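Local coordinates for protein flavin prenyltransferase UbiX (Methanocaldococcus jannaschii, PDB 6M8V) that probably transfers a dimethylallyl group from dimethylallyl phosphate to the flavin of FMN, making the prenylated cofactor used by UbiD decarboxylases, at residues A[18-23]-A[27-32]; A[47-52]-A[59-64]; A[90-95]-A[113-118]. All blocks are in the same frame, centred on the assembly; numbering follows the deposited sequence.

Interaction 1: residues A[18-23]-A[27-32]; sequences RLLEVL and AEVNLI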
ATOM      1  N   ARG A  18      22.797  -6.652 -33.918  1.00 33.90           N
ATOM      2  CA  ARG A  18      24.082  -7.139 -33.426  1.00 32.90           C
ATOM      3  C   ARG A  18      23.916  -8.368 -32.537  1.00 36.86           C
ATOM      4  O   ARG A  18      24.706  -9.315 -32.629  1.00 41.11           O
ATOM      5  CB  ARG A  18      24.811  -6.028 -32.673  1.00 32.74           C
ATOM      6  CG  ARG A  18      26.183  -6.425 -32.137  1.00 33.60           C
ATOM      7  CD  ARG A  18      27.151  -6.818 -33.261  1.00 52.26           C
ATOM      8  NE  ARG A  18      27.025  -5.955 -34.434  1.00 54.33           N
ATOM      9  CZ  ARG A  18      27.513  -4.720 -34.514  1.00 58.98           C
ATOM     10  NH1 ARG A  18      28.167  -4.190 -33.487  1.00 53.35           N
ATOM     11  NH2 ARG A  18      27.346  -4.011 -35.623  1.00 62.03           N
ATOM     12  N   LEU A  19      22.904  -8.369 -31.664  1.00 34.19           N
ATOM     13  CA  LEU A  19      22.670  -9.539 -30.819  1.00 33.32           C
ATOM     14  C   LEU A  19      22.371 -10.777 -31.659  1.00 35.47           C
ATOM     15  O   LEU A  19      22.840 -11.878 -31.345  1.00 34.85           O
ATOM     16  CB  LEU A  19      21.523  -9.269 -29.841  1.00 30.24           C
ATOM     17  CG  LEU A  19      21.044 -10.470 -29.014  1.00 34.23           C
ATOM     18  CD1 LEU A  19      22.128 -10.946 -28.053  1.00 30.61           C
ATOM     19  CD2 LEU A  19      19.750 -10.151 -28.250  1.00 33.76           C
ATOM     20  N   LEU A  20      21.592 -10.615 -32.731  1.00 32.07           N
ATOM     21  CA  LEU A  20      21.223 -11.758 -33.560  1.00 32.75           C
ATOM     22  C   LEU A  20      22.434 -12.366 -34.256  1.00 43.69           C
ATOM     23  O   LEU A  20      22.499 -13.587 -34.439  1.00 34.86           O
ATOM     24  CB  LEU A  20      20.180 -11.345 -34.597  1.00 35.71           C
ATOM     25  CG  LEU A  20      18.727 -11.245 -34.141  1.00 34.93           C
ATOM     26  CD1 LEU A  20      17.934 -10.470 -35.168  1.00 36.74           C
ATOM     27  CD2 LEU A  20      18.132 -12.621 -33.940  1.00 31.67           C
ATOM     28  N   GLU A  21      23.400 -11.537 -34.662  1.00 34.64           N
ATOM     29  CA  GLU A  21      24.541 -12.100 -35.376  1.00 39.51           C
ATOM     30  C   GLU A  21      25.571 -12.710 -34.434  1.00 38.67           C
ATOM     31  O   GLU A  21      26.177 -13.732 -34.776  1.00 39.16           O
ATOM     32  CB  GLU A  21      25.188 -11.053 -36.292  1.00 38.21           C
ATOM     33  CG  GLU A  21      25.452  -9.689 -35.693  1.00 41.75           C
ATOM     34  CD  GLU A  21      25.622  -8.629 -36.773  1.00 50.75           C
ATOM     35  OE1 GLU A  21      24.912  -8.712 -37.800  1.00 51.29           O
ATOM     36  OE2 GLU A  21      26.472  -7.725 -36.607  1.00 52.90           O
ATOM     37  N   VAL A  22      25.774 -12.141 -33.241  1.00 40.54           N
ATOM     38  CA  VAL A  22      26.649 -12.806 -32.280  1.00 42.36           C
ATOM     39  C   VAL A  22      26.025 -14.072 -31.704  1.00 46.76           C
ATOM     40  O   VAL A  22      26.743 -14.892 -31.125  1.00 54.12           O
ATOM     41  CB  VAL A  22      27.067 -11.861 -31.134  1.00 36.69           C
ATOM     42  CG1 VAL A  22      27.680 -10.579 -31.690  1.00 35.93           C
ATOM     43  CG2 VAL A  22      25.885 -11.559 -30.224  1.00 43.66           C
ATOM     44  N   LEU A  23      24.714 -14.262 -31.855  1.00 45.12           N
ATOM     45  CA  LEU A  23      24.031 -15.467 -31.399  1.00 43.65           C
ATOM     46  C   LEU A  23      23.901 -16.526 -32.482  1.00 45.21           C
ATOM     47  O   LEU A  23      23.462 -17.646 -32.172  1.00 47.40           O
ATOM     48  CB  LEU A  23      22.632 -15.120 -30.875  1.00 39.58           C
ATOM     49  CG  LEU A  23      22.519 -14.564 -29.450  1.00 43.30           C
ATOM     50  CD1 LEU A  23      21.066 -14.311 -29.122  1.00 31.86           C
ATOM     51  CD2 LEU A  23      23.128 -15.553 -28.481  1.00 48.19           C
ATOM     52  N   ALA A  27      23.383 -20.414 -30.440  1.00 47.46           N
ATOM     53  CA  ALA A  27      22.104 -20.701 -29.806  1.00 44.93           C
ATOM     54  C   ALA A  27      21.035 -20.852 -30.875  1.00 44.67           C
ATOM     55  O   ALA A  27      21.145 -20.287 -31.967  1.00 45.20           O
ATOM     56  CB  ALA A  27      21.703 -19.600 -28.812  1.00 42.13           C
ATOM     57  N   GLU A  28      20.000 -21.626 -30.546  1.00 43.63           N
ATOM     58  CA  GLU A  28      18.806 -21.711 -31.378  1.00 45.95           C
ATOM     59  C   GLU A  28      17.975 -20.460 -31.127  1.00 41.55           C
ATOM     60  O   GLU A  28      17.464 -20.255 -30.022  1.00 40.68           O
ATOM     61  CB  GLU A  28      18.009 -22.975 -31.068  1.00 50.31           C
ATOM     62  CG  GLU A  28      16.874 -23.242 -32.054  1.00 57.63           C
ATOM     63  CD  GLU A  28      15.932 -24.337 -31.590  1.00 63.16           C
ATOM     64  OE1 GLU A  28      14.779 -24.382 -32.076  1.00 65.33           O
ATOM     65  OE2 GLU A  28      16.342 -25.152 -30.738  1.00 61.99           O
ATOM     66  N   VAL A  29      17.839 -19.622 -32.147  1.00 36.16           N
ATOM     67  CA  VAL A  29      17.242 -18.304 -32.003  1.00 36.47           C
ATOM     68  C   VAL A  29      15.915 -18.288 -32.746  1.00 39.01           C
ATOM     69  O   VAL A  29      15.865 -18.562 -33.952  1.00 41.28           O
ATOM     70  CB  VAL A  29      18.180 -17.205 -32.520  1.00 40.14           C
ATOM     71  CG1 VAL A  29      17.481 -15.856 -32.495  1.00 43.13           C
ATOM     72  CG2 VAL A  29      19.456 -17.172 -31.686  1.00 37.26           C
ATOM     73  N   ASN A  30      14.842 -17.976 -32.026  1.00 34.22           N
ATOM     74  CA  ASN A  30      13.548 -17.686 -32.626  1.00 36.49           C
ATOM     75  C   ASN A  30      13.319 -16.181 -32.599  1.00 36.19           C
ATOM     76  O   ASN A  30      13.586 -15.522 -31.590  1.00 37.69           O
ATOM     77  CB  ASN A  30      12.419 -18.412 -31.892  1.00 37.65           C
ATOM     78  CG  ASN A  30      12.475 -19.918 -32.078  1.00 41.08           C
ATOM     79  OD1 ASN A  30      13.544 -20.489 -32.284  1.00 54.98           O
ATOM     80  ND2 ASN A  30      11.321 -20.569 -32.003  1.00 36.18           N
ATOM     81  N   LEU A  31      12.841 -15.641 -33.715  1.00 32.12           N
ATOM     82  CA  LEU A  31      12.750 -14.203 -33.912  1.00 31.03           C
ATOM     83  C   LEU A  31      11.311 -13.794 -34.174  1.00 30.64           C
ATOM     84  O   LEU A  31      10.600 -14.444 -34.947  1.00 30.79           O
ATOM     85  CB  LEU A  31      13.635 -13.759 -35.078  1.00 32.71           C
ATOM     86  CG  LEU A  31      13.687 -12.281 -35.473  1.00 34.29           C
ATOM     87  CD1 LEU A  31      14.250 -11.419 -34.350  1.00 30.11           C
ATOM     88  CD2 LEU A  31      14.524 -12.128 -36.729  1.00 31.68           C
ATOM     89  N   ILE A  32      10.886 -12.719 -33.515  1.00 28.84           N
ATOM     90  CA  ILE A  32       9.609 -12.068 -33.782  1.00 28.43           C
ATOM     91  C   ILE A  32       9.876 -10.577 -33.933  1.00 30.10           C
ATOM     92  O   ILE A  32      10.605  -9.990 -33.128  1.00 31.08           O
ATOM     93  CB  ILE A  32       8.579 -12.318 -32.662  1.00 27.72           C
ATOM     94  CG1 ILE A  32       8.590 -13.784 -32.224  1.00 28.16           C
ATOM     95  CG2 ILE A  32       7.188 -11.896 -33.119  1.00 27.60           C
ATOM     96  CD1 ILE A  32       7.904 -14.030 -30.888  1.00 27.49           C
TER

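Interaction 2: residues A[47-52]-A[59-64]; sequences IDWKEI and YYENDD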
ATOM      1  N   ILE A  47      17.878  -0.904 -44.314  1.00 57.98           N
ATOM      2  CA  ILE A  47      17.747  -2.221 -44.915  1.00 58.00           C
ATOM      3  C   ILE A  47      16.321  -2.692 -44.685  1.00 58.28           C
ATOM      4  O   ILE A  47      15.664  -2.294 -43.718  1.00 56.36           O
ATOM      5  CB  ILE A  47      18.756  -3.233 -44.330  1.00 57.62           C
ATOM      6  CG1 ILE A  47      18.554  -3.368 -42.820  1.00 56.22           C
ATOM      7  CG2 ILE A  47      20.179  -2.812 -44.649  1.00 58.57           C
ATOM      8  CD1 ILE A  47      19.151  -4.626 -42.231  1.00 55.82           C
ATOM      9  N   ASP A  48      15.838  -3.538 -45.586  1.00 57.80           N
ATOM     10  CA  ASP A  48      14.506  -4.092 -45.414  1.00 57.33           C
ATOM     11  C   ASP A  48      14.491  -5.068 -44.242  1.00 56.84           C
ATOM     12  O   ASP A  48      15.498  -5.710 -43.927  1.00 56.30           O
ATOM     13  CB  ASP A  48      14.042  -4.781 -46.693  1.00 59.66           C
ATOM     14  CG  ASP A  48      12.615  -5.262 -46.599  1.00 62.01           C
ATOM     15  OD1 ASP A  48      11.693  -4.431 -46.760  1.00 62.60           O
ATOM     16  OD2 ASP A  48      12.417  -6.467 -46.355  1.00 59.39           O
ATOM     17  N   TRP A  49      13.332  -5.169 -43.583  1.00 55.39           N
ATOM     18  CA  TRP A  49      13.245  -5.974 -42.369  1.00 56.36           C
ATOM     19  C   TRP A  49      13.525  -7.448 -42.636  1.00 54.67           C
ATOM     20  O   TRP A  49      14.042  -8.147 -41.758  1.00 54.12           O
ATOM     21  CB  TRP A  49      11.873  -5.801 -41.716  1.00 53.67           C
ATOM     22  CG  TRP A  49      10.745  -6.482 -42.435  1.00 56.17           C
ATOM     23  CD1 TRP A  49       9.956  -5.951 -43.416  1.00 55.28           C
ATOM     24  CD2 TRP A  49      10.265  -7.815 -42.215  1.00 54.83           C
ATOM     25  NE1 TRP A  49       9.020  -6.872 -43.822  1.00 55.85           N
ATOM     26  CE2 TRP A  49       9.189  -8.025 -43.103  1.00 55.29           C
ATOM     27  CE3 TRP A  49      10.642  -8.852 -41.355  1.00 53.77           C
ATOM     28  CZ2 TRP A  49       8.488  -9.229 -43.154  1.00 55.75           C
ATOM     29  CZ3 TRP A  49       9.949 -10.046 -41.410  1.00 54.23           C
ATOM     30  CH2 TRP A  49       8.883 -10.225 -42.302  1.00 60.20           C
ATOM     31  N   LYS A  50      13.205  -7.936 -43.837  1.00 55.79           N
ATOM     32  CA  LYS A  50      13.463  -9.336 -44.159  1.00 58.28           C
ATOM     33  C   LYS A  50      14.949  -9.673 -44.110  1.00 56.70           C
ATOM     34  O   LYS A  50      15.300 -10.852 -43.992  1.00 57.11           O
ATOM     35  CB  LYS A  50      12.883  -9.675 -45.534  1.00 57.83           C
ATOM     36  CG  LYS A  50      11.380  -9.433 -45.648  1.00 58.67           C
ATOM     37  CD  LYS A  50      10.941  -9.250 -47.101  1.00 66.84           C
ATOM     38  CE  LYS A  50       9.880  -8.159 -47.229  1.00 73.58           C
ATOM     39  NZ  LYS A  50       8.486  -8.682 -47.110  1.00 76.47           N
ATOM     40  N   GLU A  51      15.826  -8.666 -44.189  1.00 56.66           N
ATOM     41  CA  GLU A  51      17.256  -8.897 -44.003  1.00 60.01           C
ATOM     42  C   GLU A  51      17.574  -9.325 -42.577  1.00 61.15           C
ATOM     43  O   GLU A  51      18.535 -10.066 -42.352  1.00 60.36           O
ATOM     44  CB  GLU A  51      18.043  -7.634 -44.350  1.00 60.51           C
ATOM     45  CG  GLU A  51      18.248  -7.386 -45.839  1.00 69.04           C
ATOM     46  CD  GLU A  51      19.328  -8.264 -46.437  1.00 72.97           C
ATOM     47  OE1 GLU A  51      19.001  -9.363 -46.938  1.00 71.57           O
ATOM     48  OE2 GLU A  51      20.509  -7.853 -46.403  1.00 73.83           O
ATOM     49  N   ILE A  52      16.798  -8.849 -41.602  1.00 54.80           N
ATOM     50  CA  ILE A  52      16.980  -9.275 -40.219  1.00 53.95           C
ATOM     51  C   ILE A  52      16.409 -10.671 -40.022  1.00 54.12           C
ATOM     52  O   ILE A  52      16.943 -11.470 -39.243  1.00 54.12           O
ATOM     53  CB  ILE A  52      16.326  -8.249 -39.272  1.00 52.80           C
ATOM     54  CG1 ILE A  52      16.923  -6.859 -39.504  1.00 52.94           C
ATOM     55  CG2 ILE A  52      16.483  -8.664 -37.815  1.00 51.98           C
ATOM     56  CD1 ILE A  52      18.354  -6.725 -39.043  1.00 53.18           C
ATOM     57  N   TYR A  59      11.484 -17.837 -37.579  1.00 42.35           N
ATOM     58  CA  TYR A  59      10.792 -16.559 -37.530  1.00 41.86           C
ATOM     59  C   TYR A  59       9.295 -16.805 -37.434  1.00 42.74           C
ATOM     60  O   TYR A  59       8.776 -17.748 -38.035  1.00 41.95           O
ATOM     61  CB  TYR A  59      11.100 -15.692 -38.764  1.00 42.54           C
ATOM     62  CG  TYR A  59      10.304 -14.406 -38.807  1.00 42.28           C
ATOM     63  CD1 TYR A  59      10.718 -13.288 -38.095  1.00 41.99           C
ATOM     64  CD2 TYR A  59       9.127 -14.315 -39.544  1.00 42.51           C
ATOM     65  CE1 TYR A  59       9.987 -12.109 -38.117  1.00 41.90           C
ATOM     66  CE2 TYR A  59       8.390 -13.141 -39.576  1.00 43.64           C
ATOM     67  CZ  TYR A  59       8.825 -12.042 -38.859  1.00 45.04           C
ATOM     68  OH  TYR A  59       8.100 -10.870 -38.887  1.00 47.35           O
ATOM     69  N   TYR A  60       8.604 -15.960 -36.668  1.00 40.89           N
ATOM     70  CA  TYR A  60       7.153 -16.006 -36.588  1.00 40.74           C
ATOM     71  C   TYR A  60       6.601 -14.589 -36.636  1.00 46.50           C
ATOM     72  O   TYR A  60       7.192 -13.662 -36.074  1.00 43.60           O
ATOM     73  CB  TYR A  60       6.676 -16.712 -35.313  1.00 40.32           C
ATOM     74  CG  TYR A  60       7.151 -18.138 -35.175  1.00 40.92           C
ATOM     75  CD1 TYR A  60       6.522 -19.175 -35.863  1.00 43.21           C
ATOM     76  CD2 TYR A  60       8.222 -18.454 -34.351  1.00 40.56           C
ATOM     77  CE1 TYR A  60       6.956 -20.485 -35.732  1.00 41.75           C
ATOM     78  CE2 TYR A  60       8.659 -19.754 -34.214  1.00 41.77           C
ATOM     79  CZ  TYR A  60       8.026 -20.767 -34.906  1.00 44.92           C
ATOM     80  OH  TYR A  60       8.470 -22.060 -34.764  1.00 51.21           O
ATOM     81  N   GLU A  61       5.470 -14.428 -37.317  1.00 42.84           N
ATOM     82  CA  GLU A  61       4.813 -13.132 -37.365  1.00 41.05           C
ATOM     83  C   GLU A  61       4.230 -12.795 -35.997  1.00 40.40           C
ATOM     84  O   GLU A  61       3.810 -13.677 -35.243  1.00 40.15           O
ATOM     85  CB  GLU A  61       3.716 -13.132 -38.429  1.00 41.91           C
ATOM     86  CG  GLU A  61       3.596 -11.829 -39.209  1.00 50.76           C
ATOM     87  CD  GLU A  61       4.897 -11.416 -39.870  1.00 53.35           C
ATOM     88  OE1 GLU A  61       5.590 -10.535 -39.323  1.00 58.48           O
ATOM     89  OE2 GLU A  61       5.225 -11.966 -40.938  1.00 59.93           O
ATOM     90  N   ASN A  62       4.211 -11.500 -35.675  1.00 40.32           N
ATOM     91  CA  ASN A  62       3.725 -11.073 -34.369  1.00 39.86           C
ATOM     92  C   ASN A  62       2.242 -11.355 -34.174  1.00 40.09           C
ATOM     93  O   ASN A  62       1.763 -11.286 -33.039  1.00 39.83           O
ATOM     94  CB  ASN A  62       4.001  -9.580 -34.159  1.00 39.96           C
ATOM     95  CG  ASN A  62       4.039  -9.190 -32.680  1.00 41.06           C
ATOM     96  OD1 ASN A  62       4.164 -10.046 -31.801  1.00 39.13           O
ATOM     97  ND2 ASN A  62       3.943  -7.892 -32.406  1.00 39.77           N
ATOM     98  N   ASP A  63       1.509 -11.683 -35.237  1.00 40.76           N
ATOM     99  CA  ASP A  63       0.095 -12.008 -35.117  1.00 41.26           C
ATOM    100  C   ASP A  63      -0.183 -13.494 -35.318  1.00 41.53           C
ATOM    101  O   ASP A  63      -1.349 -13.892 -35.401  1.00 48.79           O
ATOM    102  CB  ASP A  63      -0.729 -11.173 -36.099  1.00 42.21           C
ATOM    103  CG  ASP A  63      -0.308 -11.373 -37.549  1.00 43.87           C
ATOM    104  OD1 ASP A  63       0.668 -12.108 -37.812  1.00 42.53           O
ATOM    105  OD2 ASP A  63      -0.963 -10.779 -38.428  1.00 43.88           O
ATOM    106  N   ASP A  64       0.857 -14.324 -35.383  1.00 41.17           N
ATOM    107  CA  ASP A  64       0.694 -15.755 -35.641  1.00 41.59           C
ATOM    108  C   ASP A  64       0.570 -16.489 -34.309  1.00 41.27           C
ATOM    109  O   ASP A  64       1.524 -17.061 -33.779  1.00 40.86           O
ATOM    110  CB  ASP A  64       1.860 -16.282 -36.467  1.00 41.63           C
ATOM    111  CG  ASP A  64       1.762 -17.773 -36.738  1.00 47.42           C
ATOM    112  OD1 ASP A  64       0.669 -18.353 -36.535  1.00 42.78           O
ATOM    113  OD2 ASP A  64       2.784 -18.368 -37.148  1.00 50.59           O
TER

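Interaction 3: residues A[90-95]-A[113-118]; sequences SAIANG and RKLIIM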
ATOM      1  N   SER A  90       4.468  -1.681 -21.264  1.00 12.89           N
ATOM      2  CA  SER A  90       3.170  -1.613 -20.604  1.00 12.55           C
ATOM      3  C   SER A  90       2.414  -2.928 -20.737  1.00 12.71           C
ATOM      4  O   SER A  90       1.888  -3.458 -19.751  1.00 12.43           O
ATOM      5  CB  SER A  90       2.356  -0.459 -21.189  1.00 12.52           C
ATOM      6  OG  SER A  90       0.982  -0.592 -20.875  1.00 12.34           O
ATOM      7  N   ALA A  91       2.355  -3.473 -21.959  1.00 13.19           N
ATOM      8  CA  ALA A  91       1.602  -4.702 -22.203  1.00 13.40           C
ATOM      9  C   ALA A  91       2.154  -5.871 -21.402  1.00 13.36           C
ATOM     10  O   ALA A  91       1.388  -6.655 -20.831  1.00 14.83           O
ATOM     11  CB  ALA A  91       1.605  -5.038 -23.695  1.00 13.99           C
ATOM     12  N   ILE A  92       3.480  -6.012 -21.352  1.00 19.83           N
ATOM     13  CA  ILE A  92       4.083  -7.081 -20.557  1.00 13.43           C
ATOM     14  C   ILE A  92       3.749  -6.904 -19.079  1.00 12.89           C
ATOM     15  O   ILE A  92       3.351  -7.854 -18.396  1.00 12.78           O
ATOM     16  CB  ILE A  92       5.604  -7.134 -20.788  1.00 17.35           C
ATOM     17  CG1 ILE A  92       5.923  -7.408 -22.264  1.00 14.27           C
ATOM     18  CG2 ILE A  92       6.232  -8.209 -19.921  1.00 13.62           C
ATOM     19  CD1 ILE A  92       7.390  -7.206 -22.599  1.00 15.52           C
ATOM     20  N   ALA A  93       3.904  -5.683 -18.562  1.00 12.55           N
ATOM     21  CA  ALA A  93       3.669  -5.455 -17.139  1.00 12.55           C
ATOM     22  C   ALA A  93       2.215  -5.705 -16.747  1.00 14.62           C
ATOM     23  O   ALA A  93       1.941  -6.119 -15.614  1.00 11.59           O
ATOM     24  CB  ALA A  93       4.085  -4.033 -16.756  1.00 11.80           C
ATOM     25  N   ASN A  94       1.273  -5.466 -17.658  1.00 12.03           N
ATOM     26  CA  ASN A  94      -0.143  -5.633 -17.354  1.00 11.86           C
ATOM     27  C   ASN A  94      -0.728  -6.926 -17.906  1.00 12.92           C
ATOM     28  O   ASN A  94      -1.909  -7.200 -17.673  1.00 12.22           O
ATOM     29  CB  ASN A  94      -0.945  -4.436 -17.872  1.00 11.80           C
ATOM     30  CG  ASN A  94      -0.708  -3.172 -17.040  1.00 11.42           C
ATOM     31  OD1 ASN A  94      -1.191  -3.069 -15.924  1.00 15.36           O
ATOM     32  ND2 ASN A  94       0.026  -2.213 -17.591  1.00 11.50           N
ATOM     33  N   GLY A  95       0.064  -7.726 -18.613  1.00 12.57           N
ATOM     34  CA  GLY A  95      -0.411  -9.009 -19.090  1.00 12.89           C
ATOM     35  C   GLY A  95      -1.266  -8.971 -20.340  1.00 17.24           C
ATOM     36  O   GLY A  95      -1.980  -9.939 -20.617  1.00 13.46           O
ATOM     37  N   ARG A 113      10.721 -18.891 -16.872  1.00 24.68           N
ATOM     38  CA  ARG A 113      11.854 -18.833 -17.781  1.00 23.51           C
ATOM     39  C   ARG A 113      12.413 -17.416 -17.812  1.00 24.43           C
ATOM     40  O   ARG A 113      11.717 -16.444 -17.514  1.00 20.98           O
ATOM     41  CB  ARG A 113      11.442 -19.292 -19.184  1.00 26.27           C
ATOM     42  CG  ARG A 113      10.895 -20.720 -19.202  1.00 29.63           C
ATOM     43  CD  ARG A 113      10.111 -21.043 -20.463  1.00 30.66           C
ATOM     44  NE  ARG A 113       9.411 -22.324 -20.354  1.00 29.89           N
ATOM     45  CZ  ARG A 113       8.560 -22.797 -21.263  1.00 28.66           C
ATOM     46  NH1 ARG A 113       8.297 -22.099 -22.359  1.00 25.70           N
ATOM     47  NH2 ARG A 113       7.968 -23.970 -21.078  1.00 31.18           N
ATOM     48  N   LYS A 114      13.687 -17.310 -18.170  1.00 19.52           N
ATOM     49  CA  LYS A 114      14.379 -16.030 -18.092  1.00 21.70           C
ATOM     50  C   LYS A 114      13.794 -15.027 -19.085  1.00 27.51           C
ATOM     51  O   LYS A 114      13.635 -15.325 -20.272  1.00 23.55           O
ATOM     52  CB  LYS A 114      15.869 -16.230 -18.354  1.00 20.18           C
ATOM     53  CG  LYS A 114      16.673 -14.947 -18.400  1.00 27.28           C
ATOM     54  CD  LYS A 114      18.162 -15.238 -18.477  1.00 34.19           C
ATOM     55  CE  LYS A 114      18.674 -15.859 -17.187  1.00 36.99           C
ATOM     56  NZ  LYS A 114      20.130 -16.168 -17.285  1.00 37.39           N
ATOM     57  N   LEU A 115      13.484 -13.827 -18.595  1.00 22.77           N
ATOM     58  CA  LEU A 115      12.913 -12.763 -19.410  1.00 17.87           C
ATOM     59  C   LEU A 115      13.774 -11.518 -19.264  1.00 14.97           C
ATOM     60  O   LEU A 115      13.927 -10.988 -18.155  1.00 14.49           O
ATOM     61  CB  LEU A 115      11.463 -12.474 -18.998  1.00 18.63           C
ATOM     62  CG  LEU A 115      10.748 -11.267 -19.622  1.00 17.91           C
ATOM     63  CD1 LEU A 115      10.705 -11.382 -21.139  1.00 15.19           C
ATOM     64  CD2 LEU A 115       9.330 -11.119 -19.048  1.00 14.21           C
ATOM     65  N   ILE A 116      14.327 -11.054 -20.381  1.00 15.36           N
ATOM     66  CA  ILE A 116      15.134  -9.841 -20.447  1.00 15.26           C
ATOM     67  C   ILE A 116      14.391  -8.823 -21.295  1.00 15.25           C
ATOM     68  O   ILE A 116      13.995  -9.125 -22.425  1.00 15.68           O
ATOM     69  CB  ILE A 116      16.521 -10.115 -21.053  1.00 23.24           C
ATOM     70  CG1 ILE A 116      17.265 -11.193 -20.259  1.00 24.49           C
ATOM     71  CG2 ILE A 116      17.321  -8.815 -21.157  1.00 15.67           C
ATOM     72  CD1 ILE A 116      18.561 -11.651 -20.922  1.00 22.33           C
ATOM     73  N   ILE A 117      14.216  -7.616 -20.765  1.00 16.13           N
ATOM     74  CA  ILE A 117      13.591  -6.526 -21.507  1.00 20.68           C
ATOM     75  C   ILE A 117      14.537  -5.338 -21.495  1.00 14.70           C
ATOM     76  O   ILE A 117      15.196  -5.068 -20.487  1.00 14.40           O
ATOM     77  CB  ILE A 117      12.214  -6.138 -20.928  1.00 20.35           C
ATOM     78  CG1 ILE A 117      12.345  -5.677 -19.480  1.00 26.60           C
ATOM     79  CG2 ILE A 117      11.255  -7.316 -21.006  1.00 28.58           C
ATOM     80  CD1 ILE A 117      11.111  -4.963 -18.955  1.00 30.18           C
ATOM     81  N   MET A 118      14.600  -4.625 -22.619  1.00 15.17           N
ATOM     82  CA  MET A 118      15.510  -3.492 -22.800  1.00 16.45           C
ATOM     83  C   MET A 118      14.712  -2.262 -23.209  1.00 20.00           C
ATOM     84  O   MET A 118      14.712  -1.866 -24.383  1.00 15.82           O
ATOM     85  CB  MET A 118      16.580  -3.830 -23.839  1.00 17.38           C
ATOM     86  CG  MET A 118      17.160  -5.217 -23.631  1.00 23.52           C
ATOM     87  SD  MET A 118      18.695  -5.511 -24.512  1.00 24.03           S
ATOM     88  CE  MET A 118      19.788  -4.309 -23.755  1.00 21.26           C
TER

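Interaction 1: residues A[18-23]-A[27-32]
The polar link between Leu23 and Ala27 is weak: Ala27 N approaches Leu23 O at 3.3 Å, with an N-H...O angle of only 125°. It spans the tight connection from helix 13-22 to strand 28-33, and the packing beyond it is entirely apolar. Leu20, Leu23, Val29 and Leu31 are all buried here. Leu20 holds CG beside its backbone N (chi1 -80°) and extends onward from there, which carries its two methyls over the strand even though its CB does not point straight at it. CD2 of Leu20 lies 3.6 Å from CG1 of Val29 and also reaches Leu31, while CD1 of Leu20 meets CD1 of Leu31 at 3.9 Å, the two leucines set roughly perpendicular. Val29 offers its other methyl to the helix end, with CG2 3.9 Å from CB of Leu23. An alanine in place of Leu20 would lack both methyls, and the loss would probably open a gap over Val29 and Leu31 and leave their methyls freer to shift. The contact belongs to the beta-alpha-beta unit of strand 2-7, helix 13-22 and strand 28-33. Strand 28-33 runs between strands 2-7 and 58-61, with Leu31 touching Ile7 and Tyr59, while Leu168 of helix 156-171 packs against Leu23.

Interaction 2: residues A[47-52]-A[59-64]
Trp49 carries its indole with CG between the backbone N and the carbonyl carbon (chi1 73°), whereas Tyr59 swings its ring out with CG opposite the backbone N (chi1 175°), and these two settings bring the far end of each side chain to the other. The two side chains meet nearly perpendicular to each other. The rings themselves lie obliquely, their planes 39° apart and the centroid of the tryptophan six-membered ring 5.4 Å from that of the tyrosine, so the pair is neither a parallel stack nor a T-shaped one. CZ3 of Trp49 does most of the touching: it sits 3.2 Å from OH of Tyr59 and 3.4 Å from CZ of the same residue, with CH2 of the indole a little farther off.

The neighbours of each ring help to hold it. CG of Lys50 lies over the centre of one face of the indole, 3.6 Å above the plane, and Lys38 of helix 35-45 makes a cation-pi contact with Trp49. Just before the turn into helix 50-53, OD2 of Asp48 accepts a capping bond from Lys50 N at 3.0 Å, which fixes the backbone next to the tryptophan. On the strand side, Tyr59 OH donates to Glu61 OE1 at 2.6 Å, arriving from above the carboxylate plane.

Lys38 also forms a salt bridge to OE1 of Glu61, so this one oxygen serves both a phenol and an ammonium group. The partly exposed contact thus mixes aromatic packing with charge, and the lysine probably steadies the carboxylate that in turn restrains the rotation of the tyrosine hydroxyl.

Interaction 3: residues A[90-95]-A[113-118]
No ring, amide or carboxylate takes part where Ile92 meets Leu115 and Ile117; only branched aliphatic groups touch, without faces or edges to orient. The setting is the Rossmann-like fold of the UbiX/PAD1 flavoproteins, a parallel sheet with strand order 3-2-1-4-5-6, and the contact lays helix 86-94 against strand 114-119. Ile92 serves both strand residues by using different branches. With CG1 beside the backbone N (chi1 -60°) and the chain extended beyond it, CD1 of Ile92 comes to 4.2 Å from CG2 of Ile117, the two side chains lying antiparallel, alongside each other. The short branch, CG2 of Ile92, instead meets CD2 of Leu115 at 4.3 Å. These are loose van der Waals approaches, and the backbones stay well apart: the nearest CA atoms, those of Ile92 and Ile117, are 9.6 Å from each other. Cys105 of helix 100-110 touches both Ile92 and Leu115, and Leu135 of helix 126-137 touches both isoleucines, so all three residues are buried in a core shared by three helices and the sheet. The same helix 86-94 begins in the FMN pocket, which includes Met86, Lys87 and Thr88, and its other end lies at a subunit interface, where Asn94 O accepts hydrogen bonds from Ser90 and Asn131 of a neighbouring subunit. The helix finishes in a Schellman motif: Gly95, at a phi of 80°, turns its N back to Ala91 O at 2.8 Å and to Ile92 O at 3.3 Å, both weak bonds.

In the fold
From the N terminus, interaction 1 comes first and closes the short loop between helix 13-22 and strand 28-33. Interaction 2 follows, folding the chain around helix 50-53 back onto the end of strand 58-61, and interaction 3 closes the longer excursion through helix 100-110 before strand 114-119. The three follow one another in series, with no nesting or crossing. Interactions 1 and 2 touch: strands 28-33 and 58-61 are neighbours in the sheet, and Leu20 packs against Ile52. Interaction 3 touches neither, and lies across the chain's centre from interaction 1, about 18 Å between centres; one parallel sheet joins all three.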